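Local coordinates for YlmD (Geobacillus stearothermophilus, PDB 6T1B), which phosphorolyses adenosine, inosine and S-methyl-5'-thioadenosine to the free base and a ribose 1-phosphate, and also deaminates adenosine, with zinc as cofactor, at residues A97-F100 with A101-V104; V191-S194 with L195-T198; L219-A222 with N223-Q226. One frame throughout, in Å; residues are numbered along the deposited sequence.

Contact 1: A97-F100 with A101-V104. With NOS (inosine), chain B.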
loop_
_atom_site.group_PDB
_atom_site.type_symbol
_atom_site.label_atom_id
_atom_site.label_comp_id
_atom_site.label_asym_id
_atom_site.label_seq_id
_atom_site.Cartn_x
_atom_site.Cartn_y
_atom_site.Cartn_z
ATOM N N ALA A 97 5.888 11.287 -10.327
ATOM C CA ALA A 97 7.095 10.471 -10.167
ATOM C C ALA A 97 8.269 11.292 -9.643
ATOM O O ALA A 97 9.043 10.818 -8.802
ATOM C CB ALA A 97 7.451 9.807 -11.487
ATOM N N GLN A 98 8.414 12.517 -10.121
ATOM C CA GLN A 98 9.464 13.411 -9.673
ATOM C C GLN A 98 8.939 14.730 -9.144
ATOM O O GLN A 98 9.727 15.522 -8.611
ATOM C CB GLN A 98 10.432 13.703 -10.831
ATOM C CG GLN A 98 11.081 12.443 -11.352
ATOM C CD GLN A 98 12.061 12.702 -12.465
ATOM O OE1 GLN A 98 12.931 13.555 -12.350
ATOM N NE2 GLN A 98 11.914 11.963 -13.562
ATOM N N ASP A 99 7.642 15.001 -9.280
ATOM C CA ASP A 99 7.050 16.261 -8.836
ATOM C C ASP A 99 5.718 15.890 -8.197
ATOM O O ASP A 99 4.805 15.434 -8.899
ATOM C CB ASP A 99 6.832 17.224 -10.003
ATOM C CG ASP A 99 6.324 18.585 -9.549
ATOM O OD1 ASP A 99 6.551 19.573 -10.267
ATOM O OD2 ASP A 99 5.722 18.670 -8.456
ATOM N N PHE A 100 5.592 16.069 -6.876
ATOM C CA PHE A 100 4.361 15.673 -6.207
ATOM C C PHE A 100 3.137 16.368 -6.790
ATOM O O PHE A 100 2.042 15.792 -6.789
ATOM C CB PHE A 100 4.468 16.008 -4.716
ATOM C CG PHE A 100 3.323 15.515 -3.904
ATOM C CD1 PHE A 100 3.099 14.149 -3.761
ATOM C CD2 PHE A 100 2.469 16.387 -3.276
ATOM C CE1 PHE A 100 2.022 13.676 -3.005
ATOM C CE2 PHE A 100 1.396 15.916 -2.517
ATOM C CZ PHE A 100 1.180 14.557 -2.386
ATOM N N ALA A 101 3.297 17.592 -7.285
ATOM C CA ALA A 101 2.156 18.352 -7.787
ATOM C C ALA A 101 1.516 17.727 -9.015
ATOM O O ALA A 101 0.387 18.102 -9.354
ATOM C CB ALA A 101 2.581 19.794 -8.084
ATOM N N THR A 102 2.192 16.809 -9.710
ATOM C CA THR A 102 1.601 16.168 -10.880
ATOM C C THR A 102 1.034 14.786 -10.582
ATOM O O THR A 102 0.573 14.111 -11.505
ATOM C CB THR A 102 2.579 16.068 -12.065
ATOM O OG1 THR A 102 3.627 15.134 -11.781
ATOM C CG2 THR A 102 3.161 17.415 -12.409
ATOM N N ALA A 103 1.079 14.338 -9.331
ATOM C CA ALA A 103 0.461 13.069 -8.970
ATOM C C ALA A 103 -1.033 13.085 -9.294
ATOM O O ALA A 103 -1.664 14.138 -9.334
ATOM C CB ALA A 103 0.641 12.830 -7.472
ATOM N N VAL A 104 -1.601 11.907 -9.518
ATOM C CA VAL A 104 -3.032 11.802 -9.788
ATOM C C VAL A 104 -3.765 12.383 -8.588
ATOM O O VAL A 104 -3.589 11.879 -7.470
ATOM C CB VAL A 104 -3.437 10.338 -10.017
ATOM C CG1 VAL A 104 -4.935 10.221 -10.236
ATOM C CG2 VAL A 104 -2.668 9.741 -11.152
HETATM N N9 NOS B . 3.123 11.740 1.688
HETATM C C4 NOS B . 3.020 11.282 0.428
HETATM N N3 NOS B . 1.942 10.596 -0.324
HETATM C C2 NOS B . 2.144 10.273 -1.708
HETATM N N1 NOS B . 3.370 10.598 -2.382
HETATM C C6 NOS B . 4.431 11.251 -1.714
HETATM O O6 NOS B . 5.436 11.483 -2.329
HETATM C C5 NOS B . 4.189 11.586 -0.228
HETATM N N7 NOS B . 4.978 12.148 0.633
HETATM C C8 NOS B . 4.349 12.263 1.801
HETATM C "C5'" NOS B . 0.843 8.257 2.768
HETATM O "O5'" NOS B . 0.991 7.207 3.720
HETATM C "C4'" NOS B . 0.919 9.607 3.434
HETATM O "O4'" NOS B . 2.203 10.195 3.124
HETATM C "C1'" NOS B . 2.034 11.517 2.656
HETATM C "C2'" NOS B . 0.607 11.610 2.126
HETATM O "O2'" NOS B . 0.119 12.940 2.244
HETATM C "C3'" NOS B . -0.147 10.623 3.018
HETATM O "O3'" NOS B . -0.627 11.305 4.190
#

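Contact 2: V191-S194 with L195-T198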
loop_
_atom_site.group_PDB
_atom_site.type_symbol
_atom_site.label_atom_id
_atom_site.label_comp_id
_atom_site.label_asym_id
_atom_site.label_seq_id
_atom_site.Cartn_x
_atom_site.Cartn_y
_atom_site.Cartn_z
ATOM N N VAL A 191 -12.646 6.236 16.025
ATOM C CA VAL A 191 -12.107 5.437 14.933
ATOM C C VAL A 191 -12.876 4.128 14.798
ATOM O O VAL A 191 -13.344 3.778 13.709
ATOM C CB VAL A 191 -10.599 5.206 15.119
ATOM C CG1 VAL A 191 -10.090 4.208 14.081
ATOM C CG2 VAL A 191 -9.866 6.510 14.987
ATOM N N VAL A 192 -13.017 3.380 15.891
ATOM C CA VAL A 192 -13.671 2.083 15.753
ATOM C C VAL A 192 -15.123 2.263 15.318
ATOM O O VAL A 192 -15.641 1.480 14.509
ATOM C CB VAL A 192 -13.510 1.216 17.016
ATOM C CG1 VAL A 192 -12.021 0.918 17.256
ATOM C CG2 VAL A 192 -14.137 1.866 18.215
ATOM N N ASP A 193 -15.791 3.314 15.817
ATOM C CA ASP A 193 -17.174 3.563 15.421
ATOM C C ASP A 193 -17.291 3.813 13.921
ATOM O O ASP A 193 -18.289 3.426 13.298
ATOM C CB ASP A 193 -17.751 4.747 16.202
ATOM C CG ASP A 193 -18.033 4.411 17.648
ATOM O OD1 ASP A 193 -18.131 3.211 17.974
ATOM O OD2 ASP A 193 -18.168 5.348 18.462
ATOM N N SER A 194 -16.299 4.476 13.327
ATOM C CA SER A 194 -16.332 4.704 11.890
ATOM C C SER A 194 -16.090 3.420 11.109
ATOM O O SER A 194 -16.502 3.324 9.945
ATOM C CB SER A 194 -15.278 5.743 11.496
ATOM O OG SER A 194 -13.980 5.168 11.502
ATOM N N LEU A 195 -15.416 2.445 11.713
ATOM C CA LEU A 195 -15.149 1.185 11.046
ATOM C C LEU A 195 -16.278 0.184 11.183
ATOM O O LEU A 195 -16.458 -0.647 10.277
ATOM C CB LEU A 195 -13.861 0.550 11.584
ATOM C CG LEU A 195 -12.584 1.347 11.360
ATOM C CD1 LEU A 195 -11.414 0.728 12.101
ATOM C CD2 LEU A 195 -12.252 1.439 9.871
ATOM N N ARG A 196 -17.034 0.216 12.282
ATOM C CA ARG A 196 -18.071 -0.789 12.485
ATOM C C ARG A 196 -19.015 -0.918 11.295
ATOM O O ARG A 196 -19.325 -2.062 10.916
ATOM C CB ARG A 196 -18.862 -0.523 13.777
ATOM C CG ARG A 196 -18.213 -1.122 15.006
ATOM C CD ARG A 196 -19.222 -1.578 16.054
ATOM N NE ARG A 196 -18.564 -1.694 17.354
ATOM C CZ ARG A 196 -18.155 -0.648 18.062
ATOM N NH1 ARG A 196 -18.353 0.576 17.592
ATOM N NH2 ARG A 196 -17.545 -0.823 19.225
ATOM N N PRO A 197 -19.473 0.167 10.667
ATOM C CA PRO A 197 -20.449 0.023 9.574
ATOM C C PRO A 197 -19.919 -0.693 8.356
ATOM O O PRO A 197 -20.716 -1.091 7.505
ATOM C CB PRO A 197 -20.816 1.477 9.231
ATOM C CG PRO A 197 -20.463 2.264 10.448
ATOM C CD PRO A 197 -19.275 1.578 11.052
ATOM N N THR A 198 -18.605 -0.854 8.221
ATOM C CA THR A 198 -18.024 -1.423 7.011
ATOM C C THR A 198 -17.862 -2.935 7.082
ATOM O O THR A 198 -17.436 -3.550 6.095
ATOM C CB THR A 198 -16.653 -0.793 6.734
ATOM O OG1 THR A 198 -15.696 -1.323 7.660
ATOM C CG2 THR A 198 -16.700 0.728 6.872
HETATM O O HOH W 1 -17.195 2.100 20.305
#

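Contact 3: L219-A222 with N223-Q226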
loop_
_atom_site.group_PDB
_atom_site.type_symbol
_atom_site.label_atom_id
_atom_site.label_comp_id
_atom_site.label_asym_id
_atom_site.label_seq_id
_atom_site.Cartn_x
_atom_site.Cartn_y
_atom_site.Cartn_z
ATOM N N LEU A 219 -5.644 -2.957 11.422
ATOM C CA LEU A 219 -6.137 -2.505 10.126
ATOM C C LEU A 219 -5.926 -3.555 9.042
ATOM O O LEU A 219 -6.675 -3.582 8.064
ATOM C CB LEU A 219 -5.481 -1.193 9.706
ATOM C CG LEU A 219 -6.027 0.082 10.333
ATOM C CD1 LEU A 219 -5.205 1.256 9.819
ATOM C CD2 LEU A 219 -7.499 0.280 10.056
ATOM N N LYS A 220 -4.907 -4.402 9.171
ATOM C CA LYS A 220 -4.724 -5.452 8.177
ATOM C C LYS A 220 -5.948 -6.357 8.176
ATOM O O LYS A 220 -6.521 -6.653 7.122
ATOM C CB LYS A 220 -3.479 -6.278 8.483
ATOM C CG LYS A 220 -2.161 -5.561 8.325
ATOM C CD LYS A 220 -1.035 -6.529 8.660
ATOM C CE LYS A 220 0.281 -5.823 8.716
ATOM N NZ LYS A 220 1.237 -6.700 9.427
ATOM N N GLU A 221 -6.382 -6.792 9.359
ATOM C CA GLU A 221 -7.530 -7.683 9.450
ATOM C C GLU A 221 -8.811 -6.966 9.058
ATOM O O GLU A 221 -9.702 -7.572 8.464
ATOM C CB GLU A 221 -7.625 -8.273 10.860
ATOM C CG GLU A 221 -8.851 -9.135 11.103
ATOM C CD GLU A 221 -8.822 -10.502 10.408
ATOM O OE1 GLU A 221 -7.922 -10.771 9.581
ATOM O OE2 GLU A 221 -9.713 -11.310 10.723
ATOM N N ALA A 222 -8.942 -5.689 9.398
ATOM C CA ALA A 222 -10.126 -4.951 8.975
ATOM C C ALA A 222 -10.254 -4.976 7.453
ATOM O O ALA A 222 -11.349 -5.184 6.913
ATOM C CB ALA A 222 -10.063 -3.514 9.476
ATOM N N ASN A 223 -9.147 -4.771 6.759
ATOM C CA ASN A 223 -9.174 -4.779 5.299
ATOM C C ASN A 223 -9.393 -6.183 4.759
ATOM O O ASN A 223 -10.156 -6.367 3.809
ATOM C CB ASN A 223 -7.907 -4.130 4.775
ATOM C CG ASN A 223 -8.032 -2.639 4.766
ATOM O OD1 ASN A 223 -8.707 -2.086 3.903
ATOM N ND2 ASN A 223 -7.480 -1.982 5.779
ATOM N N ARG A 224 -8.812 -7.200 5.406
ATOM C CA ARG A 224 -9.081 -8.571 4.997
ATOM C C ARG A 224 -10.568 -8.877 5.092
ATOM O O ARG A 224 -11.154 -9.471 4.178
ATOM C CB ARG A 224 -8.276 -9.548 5.854
ATOM C CG ARG A 224 -8.552 -11.006 5.555
ATOM C CD ARG A 224 -7.652 -11.935 6.367
ATOM N NE ARG A 224 -8.165 -13.288 6.279
ATOM C CZ ARG A 224 -9.086 -13.788 7.091
ATOM N NH1 ARG A 224 -9.597 -13.059 8.075
ATOM N NH2 ARG A 224 -9.518 -15.029 6.912
ATOM N N LEU A 225 -11.202 -8.511 6.212
ATOM C CA LEU A 225 -12.620 -8.805 6.392
ATOM C C LEU A 225 -13.459 -8.104 5.335
ATOM O O LEU A 225 -14.426 -8.673 4.815
ATOM C CB LEU A 225 -13.055 -8.398 7.801
ATOM C CG LEU A 225 -12.457 -9.224 8.940
ATOM C CD1 LEU A 225 -12.732 -8.539 10.279
ATOM C CD2 LEU A 225 -13.011 -10.616 8.954
ATOM N N GLN A 226 -13.089 -6.868 4.986
ATOM C CA GLN A 226 -13.805 -6.165 3.927
ATOM C C GLN A 226 -13.645 -6.880 2.589
ATOM O O GLN A 226 -14.605 -6.992 1.828
ATOM C CB GLN A 226 -13.329 -4.724 3.799
ATOM C CG GLN A 226 -13.855 -3.815 4.899
ATOM C CD GLN A 226 -13.429 -2.367 4.702
ATOM O OE1 GLN A 226 -12.940 -1.991 3.646
ATOM N NE2 GLN A 226 -13.650 -1.545 5.720
#

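Contact 1: A97-F100 with A101-V104
One wall of the inosine pocket is carried by a short 3-10 turn, in which Asp99 and Phe100 are bonded to Ala101, Thr102 and Ala103 just ahead in the chain. The backbone makes two successive bonds of the three-residue kind: Thr102 N donates to Asp99 O, and Ala103 N donates to Phe100 O at 3.1 Å. Both run from residue i+3 back to residue i, as in 3-10 winding. Asp99 also acts through its side chain. With CG anti to the backbone N (chi1 -175°), OD2 swings back over the turn and takes the proton of Ala101 N at 2.9 Å, from above the carboxylate plane. This is an Asx turn, and it suits an aspartate, whose short arm can satisfy an amide at the start of the turn. Ala101 CB lies 3.4 Å from Asp99 OD2, and a small residue is enough at this exposed position. Thr102 ties the turn to the preceding chain through a hydrogen bond between its OG1 and Gly96 N, while the same OG1 lies 3.1 Å from Asp99 O. Phe100 leaves the turn on the ligand side. Its CE1 atom comes within 3.4 Å of inosine N1, with N1 at the ring's edge and near the ring plane, so the purine is met by the rim of the phenyl group and not by its face. The ring also meets that of His48, an inosine-binding residue, with planes about 15° apart, and it touches Leu47; a flat, apolar side chain can fill this place beside both base and imidazole.

Contact 2: V191-S194 with L195-T198
Val191 and Leu195 form the close-packed face of this helix end, whereas Asp193 and Arg196 face the solvent. On the tight side Val191 O grips two donors: Leu195 N at 3.2 Å, and Ser194 OG at 2.7 Å, tilted slightly from the carbonyl plane. Ser194 can reach back because its OG lies between the backbone N and the carbonyl carbon (chi1 76°), where a small hydroxyl is easily accommodated on a helix. The methyls Val191 CG1 and Leu195 CD1 approach to 4.2 Å. Val191, Val192 and Leu195 are buried against Leu217, Tyr215 and Trp207, a setting that suits branched aliphatic side chains; Arg196 touches Trp207 as well. Val192 O accepts Arg196 N and, weakly, Leu195 N.

The outer side is held by charge. Asp193 and Arg196 run alongside each other in the same direction, and NH1 of Arg196 meets OD1 of Asp193 at 2.7 Å, a salt bridge lying in the guanidinium plane although the carboxylate is turned 39° against it. A water donates to that OD1 and accepts from Arg196 NH2, closing a small ring on a surface where a charged pair can stay hydrated.

Pro197 has no amide proton to give Asp193 O, and its CD atom stands 3.1 Å from that oxygen instead. Beyond it the pattern is i+3 to i: Leu195 O receives both Thr198 N and Thr198 OG1, the hydroxyl at 2.8 Å on a lone pair. Such a change from alpha-helical to 3-10 winding, with a proline in the 3-10 turn that follows, is characteristic of a helix C-terminus, here that of helix 189-195.

Contact 3: L219-A222 with N223-Q226
Backbone bonds join Leu219, Lys220, Glu221 and Ala222 to Asn223, Arg224, Leu225 and Gln226 in the regular four-residue pattern of an alpha helix. A side-chain amide adds to it: Asn223 ND2 donates to Leu219 O at 2.9 Å, and this oxygen also holds Asn223 N, the two donors arriving from opposite faces of its plane. The same ND2 bonds Thr149 OG1, so the one amino group of this buried asparagine serves two acceptors.

The ionic part is a salt bridge one turn long. Glu221 and Arg224 lie side by side, the planes of carboxylate and guanidinium only 11° apart, and NH1 is 3.2 Å from each of OE1 and OE2, bonding OE1 on its syn side but somewhat out of the carboxylate plane. Glu221 bends at chi2 (72°) to reach it.

The apolar part is Leu225, whose CD1 lies 4.0 Å from Glu221 CG. An alanine in place of Glu221 removes the carboxylate and its methylene, which would probably leave the NH1 end of Arg224 freer to turn and open a gap beside Leu225.

Because Arg224 NH2 also bonds Asn234 OD1, the guanidinium is fixed at two corners, which should restrict its rotation.

In the fold
The contacts come in the order 1, 2, 3 along the chain. Contact 1 lies in the loop between strands 85-87 and 109-112, about 32 Å from contact 2 and 29 Å from contact 3, centre to centre, and across the middle of the chain from contact 3. Those strands belong to the same mixed sheet as strands 127-133 and 237-239, so contact 1 sits in a loop joining two strands of the sheet that contact 3 packs on. Contacts 2 and 3 are neighbours, 12 Å between centres, linked by a weak hydrogen bond from Gln226 NE2 to Thr198 OG1 and by Thr149, which both touch. Contact 1 thus serves the inosine pocket, while contact 3 lies beside the four-cysteine zinc site and contact 2 covers the flank further out.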